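Side-chain contacts in tricorn protease (Thermoplasma acidophilum, PDB 1K32), which hydrolyses peptides as a serine protease in a protein disassembly line, with beta propellers that probably gate the path of substrates and products: residues Ser304-Asp307 with Ile311-Val314; Phe299-Ser304 with Pro335-Tyr340; Ile228-Leu233 with Asp237-Thr242; Phe159-Arg164 with Val212-Tyr217. All coordinates share one frame; numbering follows the deposited sequence.

Interaction 1 (Ser304-Asp307 with Ile311-Val314)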
loop_
_atom_site.group_PDB
_atom_site.type_symbol
_atom_site.label_atom_id
_atom_site.label_comp_id
_atom_site.label_asym_id
_atom_site.label_seq_id
_atom_site.Cartn_x
_atom_site.Cartn_y
_atom_site.Cartn_z
ATOM N N SER A 304 -11.391 31.082 14.746
ATOM C CA SER A 304 -10.816 31.526 13.477
ATOM C C SER A 304 -9.293 31.360 13.368
ATOM O O SER A 304 -8.574 31.470 14.353
ATOM C CB SER A 304 -11.195 32.999 13.273
ATOM O OG SER A 304 -11.184 33.367 11.908
ATOM N N PRO A 305 -8.783 31.095 12.158
ATOM C CA PRO A 305 -7.335 30.929 11.980
ATOM C C PRO A 305 -6.593 32.252 11.842
ATOM O O PRO A 305 -7.094 33.194 11.229
ATOM C CB PRO A 305 -7.239 30.096 10.714
ATOM C CG PRO A 305 -8.388 30.618 9.910
ATOM C CD PRO A 305 -9.503 30.697 10.934
ATOM N N LEU A 306 -5.403 32.310 12.428
ATOM C CA LEU A 306 -4.551 33.494 12.370
ATOM C C LEU A 306 -3.236 33.067 11.729
ATOM O O LEU A 306 -3.004 31.876 11.515
ATOM C CB LEU A 306 -4.272 34.033 13.778
ATOM C CG LEU A 306 -5.467 34.418 14.656
ATOM C CD1 LEU A 306 -4.966 34.869 16.023
ATOM C CD2 LEU A 306 -6.282 35.519 13.985
ATOM N N ASP A 307 -2.377 34.037 11.433
ATOM C CA ASP A 307 -1.086 33.749 10.827
ATOM C C ASP A 307 -0.195 33.022 11.834
ATOM O O ASP A 307 -0.481 32.993 13.032
ATOM C CB ASP A 307 -0.401 35.051 10.391
ATOM C CG ASP A 307 -1.185 35.807 9.326
ATOM O OD1 ASP A 307 -0.720 36.885 8.901
ATOM O OD2 ASP A 307 -2.261 35.333 8.908
ATOM N N ILE A 311 -4.510 30.581 16.471
ATOM C CA ILE A 311 -5.949 30.551 16.338
ATOM C C ILE A 311 -6.560 31.624 17.215
ATOM O O ILE A 311 -5.955 32.064 18.184
ATOM C CB ILE A 311 -6.501 29.190 16.780
ATOM C CG1 ILE A 311 -5.862 28.087 15.933
ATOM C CG2 ILE A 311 -8.007 29.159 16.643
ATOM C CD1 ILE A 311 -5.978 26.718 16.554
ATOM N N ALA A 312 -7.760 32.042 16.851
ATOM C CA ALA A 312 -8.505 33.019 17.616
ATOM C C ALA A 312 -9.821 32.349 17.949
ATOM O O ALA A 312 -10.375 31.640 17.125
ATOM C CB ALA A 312 -8.774 34.259 16.786
ATOM N N PHE A 313 -10.316 32.560 19.158
ATOM C CA PHE A 313 -11.606 32.006 19.529
ATOM C C PHE A 313 -12.244 32.831 20.645
ATOM O O PHE A 313 -11.561 33.404 21.510
ATOM C CB PHE A 313 -11.475 30.519 19.890
ATOM C CG PHE A 313 -11.105 30.256 21.308
ATOM C CD1 PHE A 313 -12.088 30.130 22.281
ATOM C CD2 PHE A 313 -9.773 30.112 21.673
ATOM C CE1 PHE A 313 -11.752 29.858 23.604
ATOM C CE2 PHE A 313 -9.421 29.840 22.997
ATOM C CZ PHE A 313 -10.414 29.713 23.964
ATOM N N VAL A 314 -13.562 32.922 20.576
ATOM C CA VAL A 314 -14.349 33.696 21.513
ATOM C C VAL A 314 -15.137 32.749 22.404
ATOM O O VAL A 314 -15.665 31.742 21.939
ATOM C CB VAL A 314 -15.317 34.623 20.736
ATOM C CG1 VAL A 314 -16.225 35.382 21.689
ATOM C CG2 VAL A 314 -14.517 35.567 19.864
#
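The amide nitrogen of Ser304 donates a hydrogen bond to Ala312 O at only 2.6 Å, and Ala312 N returns one to Ser304 O at 2.7 Å. This reciprocal pair is the closed ring of an antiparallel hydrogen-bonded pair, here in the hairpin of strands 300-305 and 311-315 that opens a four-stranded blade of the second, seven-bladed propeller. Next along the ladder, Pro305 and Ile311 face one another as a non-hydrogen-bonded pair, as befits a proline with no amide hydrogen to give.

Leu306, one residue beyond Pro305, directs its side chain back toward the second strand. With CG turned opposite its own carbonyl carbon (chi1 -58°), both methyls lie against Ala312 CB, CD1 at 3.9 Å and CD2 at 4.0 Å, while CD1 also rests on Ile311 O at 3.7 Å. Cutting this side chain back to that of an alanine would probably leave Ala312 CB without its apolar partner here and open a gap beside Ile321 and Arg343, which Leu306 also touches. The Ser304 and Ala312 face turns to strand 338-343 of the following blade, whereas Pro305 and Ile311 pack on Met623 in strand 621-626, so both flanking blades meet the hairpin.

Ser304 O has further neighbours besides Ala312 N: a C-H···O contact from Ile311 CA at 3.4 Å, and Ile311 CG2, placed opposite its backbone N, packed against the oxygen at 3.3 Å.

Interaction 2 (Phe299-Ser304 with Pro335-Tyr340)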
loop_
_atom_site.group_PDB
_atom_site.type_symbol
_atom_site.label_atom_id
_atom_site.label_comp_id
_atom_site.label_asym_id
_atom_site.label_seq_id
_atom_site.Cartn_x
_atom_site.Cartn_y
_atom_site.Cartn_z
ATOM N N PHE A 299 -18.587 27.390 26.289
ATOM C CA PHE A 299 -19.263 28.638 25.930
ATOM C C PHE A 299 -18.607 29.224 24.698
ATOM O O PHE A 299 -18.774 30.395 24.374
ATOM C CB PHE A 299 -19.232 29.627 27.109
ATOM C CG PHE A 299 -19.718 29.025 28.397
ATOM C CD1 PHE A 299 -18.820 28.459 29.304
ATOM C CD2 PHE A 299 -21.074 28.924 28.656
ATOM C CE1 PHE A 299 -19.273 27.792 30.448
ATOM C CE2 PHE A 299 -21.540 28.256 29.796
ATOM C CZ PHE A 299 -20.634 27.688 30.692
ATOM N N ALA A 300 -17.865 28.368 24.007
ATOM C CA ALA A 300 -17.157 28.749 22.799
ATOM C C ALA A 300 -18.078 29.270 21.704
ATOM O O ALA A 300 -19.247 28.892 21.607
ATOM C CB ALA A 300 -16.366 27.571 22.276
ATOM N N GLU A 301 -17.514 30.156 20.895
ATOM C CA GLU A 301 -18.183 30.780 19.763
ATOM C C GLU A 301 -17.045 31.158 18.810
ATOM O O GLU A 301 -15.868 30.973 19.114
ATOM C CB GLU A 301 -18.902 32.072 20.196
ATOM C CG GLU A 301 -19.809 31.940 21.410
ATOM C CD GLU A 301 -20.318 33.276 21.943
ATOM O OE1 GLU A 301 -19.527 34.029 22.561
ATOM O OE2 GLU A 301 -21.519 33.578 21.747
ATOM N N ASP A 302 -17.409 31.653 17.644
ATOM C CA ASP A 302 -16.445 32.151 16.674
ATOM C C ASP A 302 -14.993 31.661 16.843
ATOM O O ASP A 302 -14.261 32.191 17.677
ATOM C CB ASP A 302 -16.478 33.680 16.773
ATOM C CG ASP A 302 -15.854 34.363 15.584
ATOM O OD1 ASP A 302 -15.611 35.589 15.669
ATOM O OD2 ASP A 302 -15.621 33.681 14.566
ATOM N N PHE A 303 -14.582 30.649 16.078
ATOM C CA PHE A 303 -13.199 30.169 16.125
ATOM C C PHE A 303 -12.611 30.560 14.769
ATOM O O PHE A 303 -13.265 30.405 13.750
ATOM C CB PHE A 303 -13.141 28.654 16.346
ATOM C CG PHE A 303 -13.771 27.847 15.254
ATOM C CD1 PHE A 303 -13.033 27.458 14.143
ATOM C CD2 PHE A 303 -15.109 27.471 15.338
ATOM C CE1 PHE A 303 -13.619 26.704 13.131
ATOM C CE2 PHE A 303 -15.705 26.717 14.333
ATOM C CZ PHE A 303 -14.960 26.332 13.227
ATOM N N SER A 304 -11.391 31.082 14.746
ATOM C CA SER A 304 -10.816 31.526 13.477
ATOM C C SER A 304 -9.293 31.360 13.368
ATOM O O SER A 304 -8.574 31.470 14.353
ATOM C CB SER A 304 -11.195 32.999 13.273
ATOM O OG SER A 304 -11.184 33.367 11.908
ATOM N N PRO A 335 -12.749 44.558 28.089
ATOM C CA PRO A 335 -13.851 44.158 28.971
ATOM C C PRO A 335 -14.902 43.323 28.246
ATOM O O PRO A 335 -14.780 43.055 27.049
ATOM C CB PRO A 335 -14.393 45.495 29.475
ATOM C CG PRO A 335 -14.064 46.444 28.343
ATOM C CD PRO A 335 -12.667 46.029 27.987
ATOM N N LEU A 336 -15.943 42.939 28.978
ATOM C CA LEU A 336 -17.012 42.103 28.450
ATOM C C LEU A 336 -17.717 42.379 27.139
ATOM O O LEU A 336 -17.988 43.513 26.734
ATOM C CB LEU A 336 -18.083 41.858 29.510
ATOM C CG LEU A 336 -17.879 40.515 30.218
ATOM C CD1 LEU A 336 -19.043 40.243 31.153
ATOM C CD2 LEU A 336 -17.765 39.409 29.179
ATOM N N ARG A 337 -18.014 41.246 26.520
ATOM C CA ARG A 337 -18.677 41.057 25.247
ATOM C C ARG A 337 -17.974 41.414 23.960
ATOM O O ARG A 337 -18.348 42.331 23.230
ATOM C CB ARG A 337 -20.104 41.604 25.269
ATOM C CG ARG A 337 -21.132 40.449 25.292
ATOM C CD ARG A 337 -21.346 39.894 23.892
ATOM N NE ARG A 337 -21.492 38.442 23.774
ATOM C CZ ARG A 337 -22.644 37.774 23.829
ATOM N NH1 ARG A 337 -22.645 36.451 23.687
ATOM N NH2 ARG A 337 -23.793 38.416 24.035
ATOM N N ILE A 338 -16.929 40.642 23.700
ATOM C CA ILE A 338 -16.210 40.738 22.456
ATOM C C ILE A 338 -17.124 39.789 21.676
ATOM O O ILE A 338 -17.344 38.651 22.096
ATOM C CB ILE A 338 -14.781 40.160 22.590
ATOM C CG1 ILE A 338 -13.901 41.142 23.378
ATOM C CG2 ILE A 338 -14.190 39.879 21.224
ATOM C CD1 ILE A 338 -12.434 40.725 23.478
ATOM N N ARG A 339 -17.700 40.261 20.577
ATOM C CA ARG A 339 -18.611 39.436 19.797
ATOM C C ARG A 339 -17.943 38.660 18.666
ATOM O O ARG A 339 -18.300 37.512 18.408
ATOM C CB ARG A 339 -19.743 40.295 19.215
ATOM C CG ARG A 339 -20.661 40.938 20.251
ATOM C CD ARG A 339 -21.835 41.645 19.575
ATOM N NE ARG A 339 -22.639 42.423 20.516
ATOM C CZ ARG A 339 -23.370 41.907 21.501
ATOM N NH1 ARG A 339 -24.062 42.715 22.300
ATOM N NH2 ARG A 339 -23.417 40.591 21.690
ATOM N N TYR A 340 -17.001 39.295 17.974
ATOM C CA TYR A 340 -16.294 38.642 16.873
ATOM C C TYR A 340 -14.829 39.051 16.882
ATOM O O TYR A 340 -14.463 40.100 17.421
ATOM C CB TYR A 340 -16.907 39.008 15.509
ATOM C CG TYR A 340 -18.405 38.819 15.419
ATOM C CD1 TYR A 340 -19.272 39.875 15.693
ATOM C CD2 TYR A 340 -18.959 37.574 15.102
ATOM C CE1 TYR A 340 -20.649 39.701 15.656
ATOM C CE2 TYR A 340 -20.336 37.394 15.067
ATOM C CZ TYR A 340 -21.170 38.463 15.344
ATOM O OH TYR A 340 -22.529 38.308 15.313
#
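The junction between the first two blades of the seven-bladed propeller brings Asp302 of strand 300-305 against Tyr340 of strand 338-343. Asp302 carries the junction. Its carboxylate carbon stands opposite the backbone N (chi1 -163°), which brings OD1 to 3.4 Å from Tyr340 CA and to 3.7 Å from Tyr340 CB. The same oxygen lies at the edge of the tyrosine ring, 3.9 Å from Tyr340 CD2, with the carboxylate plane turned 66° from that of the ring. What fixes the carboxylate is the surrounding polar shell: Val341 N bonds to OD1, while OD2 makes salt bridges with Arg342 and with Arg614.

Beside it, the extended chain of Glu301 crosses that of Arg337 at about a right angle. Glu301 OE2 reaches Arg337 NH1 at 3.6 Å, a long salt bridge, although the two flat groups are nearly coplanar. Arg337 is bent at its second and third torsions and has a further charged partner in Glu666 of helix 656-674. Such polar bridging from blade to blade, with Asp302 linked to arginines of both flanking blades, fits the inner wall of a seven-bladed propeller.

Interaction 3 (Ile228-Leu233 with Asp237-Thr242)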
loop_
_atom_site.group_PDB
_atom_site.type_symbol
_atom_site.label_atom_id
_atom_site.label_comp_id
_atom_site.label_asym_id
_atom_site.label_seq_id
_atom_site.Cartn_x
_atom_site.Cartn_y
_atom_site.Cartn_z
ATOM N N ILE A 228 -53.203 40.656 45.786
ATOM C CA ILE A 228 -53.839 39.526 46.431
ATOM C C ILE A 228 -55.338 39.809 46.486
ATOM O O ILE A 228 -55.755 40.884 46.909
ATOM C CB ILE A 228 -53.303 39.330 47.866
ATOM C CG1 ILE A 228 -51.790 39.108 47.816
ATOM C CG2 ILE A 228 -53.996 38.139 48.537
ATOM C CD1 ILE A 228 -51.166 38.896 49.180
ATOM N N TYR A 229 -56.133 38.852 46.020
ATOM C CA TYR A 229 -57.595 38.949 46.022
ATOM C C TYR A 229 -58.134 37.711 46.730
ATOM O O TYR A 229 -57.364 36.821 47.112
ATOM C CB TYR A 229 -58.161 38.940 44.593
ATOM C CG TYR A 229 -57.835 40.154 43.750
ATOM C CD1 TYR A 229 -56.568 40.320 43.199
ATOM C CD2 TYR A 229 -58.792 41.145 43.515
ATOM C CE1 TYR A 229 -56.255 41.429 42.444
ATOM C CE2 TYR A 229 -58.492 42.272 42.754
ATOM C CZ TYR A 229 -57.215 42.404 42.224
ATOM O OH TYR A 229 -56.870 43.511 41.494
ATOM N N SER A 230 -59.451 37.652 46.897
ATOM C CA SER A 230 -60.078 36.485 47.501
ATOM C C SER A 230 -61.564 36.454 47.154
ATOM O O SER A 230 -62.141 37.472 46.746
ATOM C CB SER A 230 -59.887 36.479 49.026
ATOM O OG SER A 230 -60.732 37.417 49.664
ATOM N N THR A 231 -62.161 35.271 47.281
ATOM C CA THR A 231 -63.586 35.080 47.025
ATOM C C THR A 231 -64.072 34.056 48.042
ATOM O O THR A 231 -63.265 33.461 48.749
ATOM C CB THR A 231 -63.864 34.503 45.612
ATOM O OG1 THR A 231 -63.288 33.191 45.502
ATOM C CG2 THR A 231 -63.290 35.416 44.522
ATOM N N ASP A 232 -65.383 33.853 48.132
ATOM C CA ASP A 232 -65.885 32.830 49.037
ATOM C C ASP A 232 -65.759 31.529 48.242
ATOM O O ASP A 232 -65.401 31.570 47.066
ATOM C CB ASP A 232 -67.345 33.087 49.432
ATOM C CG ASP A 232 -68.257 33.318 48.237
ATOM O OD1 ASP A 232 -68.167 32.583 47.228
ATOM O OD2 ASP A 232 -69.093 34.240 48.322
ATOM N N LEU A 233 -66.054 30.392 48.862
ATOM C CA LEU A 233 -65.935 29.107 48.178
ATOM C C LEU A 233 -66.871 28.936 46.985
ATOM O O LEU A 233 -66.883 27.893 46.335
ATOM C CB LEU A 233 -66.134 27.967 49.173
ATOM C CG LEU A 233 -65.048 27.888 50.244
ATOM C CD1 LEU A 233 -65.284 26.666 51.129
ATOM C CD2 LEU A 233 -63.684 27.807 49.584
ATOM N N ASP A 237 -68.280 37.421 45.879
ATOM C CA ASP A 237 -67.794 38.418 46.833
ATOM C C ASP A 237 -66.308 38.723 46.671
ATOM O O ASP A 237 -65.553 38.692 47.641
ATOM C CB ASP A 237 -68.050 37.933 48.263
ATOM C CG ASP A 237 -67.770 39.004 49.302
ATOM O OD1 ASP A 237 -67.575 38.647 50.480
ATOM O OD2 ASP A 237 -67.752 40.203 48.938
ATOM N N LEU A 238 -65.894 39.031 45.449
ATOM C CA LEU A 238 -64.490 39.320 45.173
ATOM C C LEU A 238 -63.961 40.503 45.970
ATOM O O LEU A 238 -64.572 41.569 45.986
ATOM C CB LEU A 238 -64.289 39.594 43.676
ATOM C CG LEU A 238 -62.877 39.975 43.219
ATOM C CD1 LEU A 238 -61.954 38.773 43.346
ATOM C CD2 LEU A 238 -62.920 40.457 41.774
ATOM N N ARG A 239 -62.815 40.305 46.616
ATOM C CA ARG A 239 -62.164 41.350 47.399
ATOM C C ARG A 239 -60.708 41.547 46.974
ATOM O O ARG A 239 -60.023 40.598 46.588
ATOM C CB ARG A 239 -62.203 41.011 48.888
ATOM C CG ARG A 239 -63.599 40.906 49.462
ATOM C CD ARG A 239 -63.562 40.469 50.909
ATOM N NE ARG A 239 -64.901 40.196 51.418
ATOM C CZ ARG A 239 -65.158 39.739 52.638
ATOM N NH1 ARG A 239 -66.412 39.521 53.009
ATOM N NH2 ARG A 239 -64.161 39.499 53.484
ATOM N N LYS A 240 -60.246 42.791 47.060
ATOM C CA LYS A 240 -58.875 43.153 46.712
ATOM C C LYS A 240 -58.178 43.538 48.018
ATOM O O LYS A 240 -58.560 44.517 48.657
ATOM C CB LYS A 240 -58.900 44.334 45.733
ATOM C CG LYS A 240 -57.547 44.870 45.293
ATOM C CD LYS A 240 -57.759 45.970 44.260
ATOM C CE LYS A 240 -56.467 46.641 43.838
ATOM N NZ LYS A 240 -55.799 47.363 44.952
ATOM N N HIS A 241 -57.160 42.774 48.413
ATOM C CA HIS A 241 -56.465 43.029 49.671
ATOM C C HIS A 241 -55.134 43.768 49.672
ATOM O O HIS A 241 -54.601 44.044 50.743
ATOM C CB HIS A 241 -56.268 41.718 50.431
ATOM C CG HIS A 241 -57.537 40.973 50.674
ATOM N ND1 HIS A 241 -58.027 40.036 49.793
ATOM C CD2 HIS A 241 -58.440 41.055 51.680
ATOM C CE1 HIS A 241 -59.178 39.572 50.245
ATOM N NE2 HIS A 241 -59.452 40.173 51.387
ATOM N N THR A 242 -54.590 44.082 48.503
ATOM C CA THR A 242 -53.311 44.779 48.440
ATOM C C THR A 242 -53.290 45.813 47.341
ATOM O O THR A 242 -54.085 45.752 46.408
ATOM C CB THR A 242 -52.147 43.806 48.166
ATOM O OG1 THR A 242 -52.333 43.187 46.884
ATOM C CG2 THR A 242 -52.081 42.735 49.255
#
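Tyr229 lies alongside Lys240 across a hairpin, and its side chain can be followed atom by atom. CB lies 3.2 Å from Arg239 O and also near Leu238 CD1. CD2 stays beside that carbonyl, 3.4 Å from Arg239 O, before the ring passes onto the lysine: CE2 meets Lys240 CB at 3.6 Å, CZ approaches Lys240 CG, and OH ends 3.8 Å from Lys240 CD. The two side chains point the same way, since Lys240 stretches out from a CG opposite its backbone N (chi1 178°) and bends only at its last torsion, where NZ bonds to Thr242 O at 2.8 Å. The tyrosine hydroxyl is hydrogen-bonded to Asp223 OD1. With an alanine here, the aliphatic run of Lys240 would probably lose the ring it lies along, and Asp223 its hydroxyl mate.

Hydrogen bonds, mostly of the backbone, tie the two strands. Ser230 and Arg239 form a hydrogen-bonded pair, and Arg239 N reaches Ser230 O at 2.9 Å. Toward the open end of the hairpin His241 N binds Ile228 O, and Ile228 N donates to Thr242 OG1 at 2.9 Å, a side-chain oxygen continuing the ladder beyond the short second strand and also hydrogen-bonded to Gln227 NE2.

Strand 239-240 is an edge strand of a four-stranded propeller blade; strand 227-232 lies between it and strand 215-220, whose Phe218 and Thr220 touch Tyr229.

Interaction 4 (Phe159-Arg164 with Val212-Tyr217)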
loop_
_atom_site.group_PDB
_atom_site.type_symbol
_atom_site.label_atom_id
_atom_site.label_comp_id
_atom_site.label_asym_id
_atom_site.label_seq_id
_atom_site.Cartn_x
_atom_site.Cartn_y
_atom_site.Cartn_z
ATOM N N PHE A 159 -58.483 21.236 49.871
ATOM C CA PHE A 159 -59.630 20.525 50.405
ATOM C C PHE A 159 -60.310 21.402 51.433
ATOM O O PHE A 159 -59.664 21.951 52.317
ATOM C CB PHE A 159 -59.200 19.208 51.050
ATOM C CG PHE A 159 -58.562 18.244 50.096
ATOM C CD1 PHE A 159 -57.286 18.474 49.604
ATOM C CD2 PHE A 159 -59.244 17.101 49.686
ATOM C CE1 PHE A 159 -56.688 17.578 48.714
ATOM C CE2 PHE A 159 -58.665 16.201 48.799
ATOM C CZ PHE A 159 -57.378 16.440 48.310
ATOM N N ALA A 160 -61.620 21.538 51.299
ATOM C CA ALA A 160 -62.397 22.347 52.216
ATOM C C ALA A 160 -63.706 21.639 52.519
ATOM O O ALA A 160 -64.435 21.230 51.612
ATOM C CB ALA A 160 -62.671 23.712 51.605
ATOM N N ASP A 161 -63.995 21.485 53.803
ATOM C CA ASP A 161 -65.228 20.837 54.227
ATOM C C ASP A 161 -65.455 19.535 53.462
ATOM O O ASP A 161 -66.578 19.200 53.098
ATOM C CB ASP A 161 -66.397 21.793 54.004
ATOM C CG ASP A 161 -66.142 23.159 54.606
ATOM O OD1 ASP A 161 -65.900 23.223 55.830
ATOM O OD2 ASP A 161 -66.174 24.163 53.861
ATOM N N GLY A 162 -64.371 18.810 53.217
ATOM C CA GLY A 162 -64.478 17.556 52.503
ATOM C C GLY A 162 -64.444 17.652 50.987
ATOM O O GLY A 162 -64.097 16.674 50.322
ATOM N N ARG A 163 -64.798 18.799 50.414
ATOM C CA ARG A 163 -64.774 18.883 48.958
ATOM C C ARG A 163 -63.463 19.370 48.365
ATOM O O ARG A 163 -62.770 20.209 48.942
ATOM C CB ARG A 163 -65.943 19.723 48.433
ATOM C CG ARG A 163 -66.317 20.927 49.253
ATOM C CD ARG A 163 -67.465 21.652 48.579
ATOM N NE ARG A 163 -67.754 22.929 49.216
ATOM C CZ ARG A 163 -68.435 23.912 48.639
ATOM N NH1 ARG A 163 -68.648 25.039 49.306
ATOM N NH2 ARG A 163 -68.892 23.778 47.398
ATOM N N ARG A 164 -63.131 18.820 47.201
ATOM C CA ARG A 164 -61.899 19.149 46.503
ATOM C C ARG A 164 -61.993 20.457 45.720
ATOM O O ARG A 164 -62.985 20.712 45.041
ATOM C CB ARG A 164 -61.532 18.014 45.544
ATOM C CG ARG A 164 -61.581 16.610 46.174
ATOM C CD ARG A 164 -60.875 15.580 45.296
ATOM N NE ARG A 164 -61.656 14.370 45.052
ATOM C CZ ARG A 164 -62.902 14.370 44.596
ATOM N NH1 ARG A 164 -63.545 13.233 44.389
ATOM N NH2 ARG A 164 -63.513 15.518 44.363
ATOM N N VAL A 212 -58.082 30.164 53.487
ATOM C CA VAL A 212 -57.988 30.611 54.871
ATOM C C VAL A 212 -59.429 30.786 55.315
ATOM O O VAL A 212 -60.179 31.569 54.728
ATOM C CB VAL A 212 -57.230 31.944 54.990
ATOM C CG1 VAL A 212 -57.173 32.378 56.452
ATOM C CG2 VAL A 212 -55.813 31.782 54.446
ATOM N N GLY A 213 -59.819 30.035 56.339
ATOM C CA GLY A 213 -61.191 30.102 56.802
ATOM C C GLY A 213 -62.037 29.518 55.689
ATOM O O GLY A 213 -61.865 28.352 55.319
ATOM N N HIS A 214 -62.947 30.313 55.141
ATOM C CA HIS A 214 -63.772 29.833 54.045
ATOM C C HIS A 214 -63.670 30.773 52.855
ATOM O O HIS A 214 -64.664 31.091 52.193
ATOM C CB HIS A 214 -65.223 29.663 54.493
ATOM C CG HIS A 214 -65.433 28.472 55.368
ATOM N ND1 HIS A 214 -64.908 28.383 56.638
ATOM C CD2 HIS A 214 -66.051 27.290 55.132
ATOM C CE1 HIS A 214 -65.189 27.195 57.147
ATOM N NE2 HIS A 214 -65.881 26.514 56.252
ATOM N N ARG A 215 -62.443 31.218 52.603
ATOM C CA ARG A 215 -62.153 32.103 51.484
ATOM C C ARG A 215 -60.946 31.595 50.723
ATOM O O ARG A 215 -59.991 31.093 51.312
ATOM C CB ARG A 215 -61.876 33.528 51.961
ATOM C CG ARG A 215 -63.089 34.232 52.531
ATOM C CD ARG A 215 -63.078 35.706 52.161
ATOM N NE ARG A 215 -64.391 36.098 51.665
ATOM C CZ ARG A 215 -64.600 36.826 50.577
ATOM N NH1 ARG A 215 -65.837 37.114 50.220
ATOM N NH2 ARG A 215 -63.587 37.266 49.846
ATOM N N ILE A 216 -60.998 31.714 49.408
ATOM C CA ILE A 216 -59.890 31.285 48.579
ATOM C C ILE A 216 -59.097 32.537 48.251
ATOM O O ILE A 216 -59.633 33.478 47.673
ATOM C CB ILE A 216 -60.369 30.653 47.242
ATOM C CG1 ILE A 216 -61.339 29.506 47.511
ATOM C CG2 ILE A 216 -59.164 30.142 46.445
ATOM C CD1 ILE A 216 -62.012 28.969 46.255
ATOM N N TYR A 217 -57.835 32.568 48.649
ATOM C CA TYR A 217 -56.990 33.706 48.331
ATOM C C TYR A 217 -56.100 33.338 47.150
ATOM O O TYR A 217 -55.680 32.179 46.998
ATOM C CB TYR A 217 -56.151 34.114 49.538
ATOM C CG TYR A 217 -56.976 34.712 50.654
ATOM C CD1 TYR A 217 -57.777 33.907 51.469
ATOM C CD2 TYR A 217 -56.976 36.087 50.877
ATOM C CE1 TYR A 217 -58.556 34.460 52.477
ATOM C CE2 TYR A 217 -57.746 36.652 51.873
ATOM C CZ TYR A 217 -58.535 35.840 52.672
ATOM O OH TYR A 217 -59.302 36.419 53.658
#
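His214 and Asp161 meet at the ends of two tight hairpins, a polar link between loops of neighbouring propeller blades. The second segment begins with Val212, whose N bonds to Arg215 O at 3.0 Å while its own O accepts from Arg215 N at 3.1 Å, closing a turn with just two residues at its tip. Gly213, the first of these, takes a positive phi.

His214 follows and makes the contact. Its ring is carried toward the other loop with CG opposite the carbonyl carbon (chi1 -74°), and NE2 donates a weak hydrogen bond to Asp161 OD1, 3.3 Å long and bent to 146°. That oxygen lies at the ring edge near its plane, and the carboxylate is turned just 20° from the imidazole; Asp161 OD2 approaches His214 CD2 at 3.4 Å. The carboxylate thus meets the NE2-CD2 edge nearly coplanar with the ring. Asp161 itself sits in a type I' turn from Ala160 to Arg163 and touches a crystal neighbour, so its pose may owe something to the lattice. Leu233 touches both members of the pair.

Beyond the turn Arg215 is drawn to the next strand, with NH2 bonded to Ser230 OG. Ile216 packs on Ile199 of the neighbouring blade and on Ile211 of its own hairpin, and Ala160 touches Ile211 as an apolar contact between the two hairpins. The Tyr217 ring meets that of His241. A weak polar bond at the loop tips beside apolar packing between adjoining blades fits the six-bladed propeller.

Overall arrangement
The four contacts form two pairs in two propellers. Interactions 1 and 2 have centres about 11 Å apart and share Ser304: strand 300-305 uses one edge for its hairpin partner and turns side chains to the next blade, and Val314 bonds through its backbone to Glu301 and Asp302. Interactions 3 and 4, with centres about 14 Å apart, are joined by Arg215, whose NH2 lies 2.9 Å from Ser230 OG. Between the pairs the distance is large; the centres of interactions 1 and 3 are about 62 Å apart, on opposite sides of the chain's centre. Each pair combines strand pairing inside a blade with side-chain bridging between blades, and all four belong to propeller architecture.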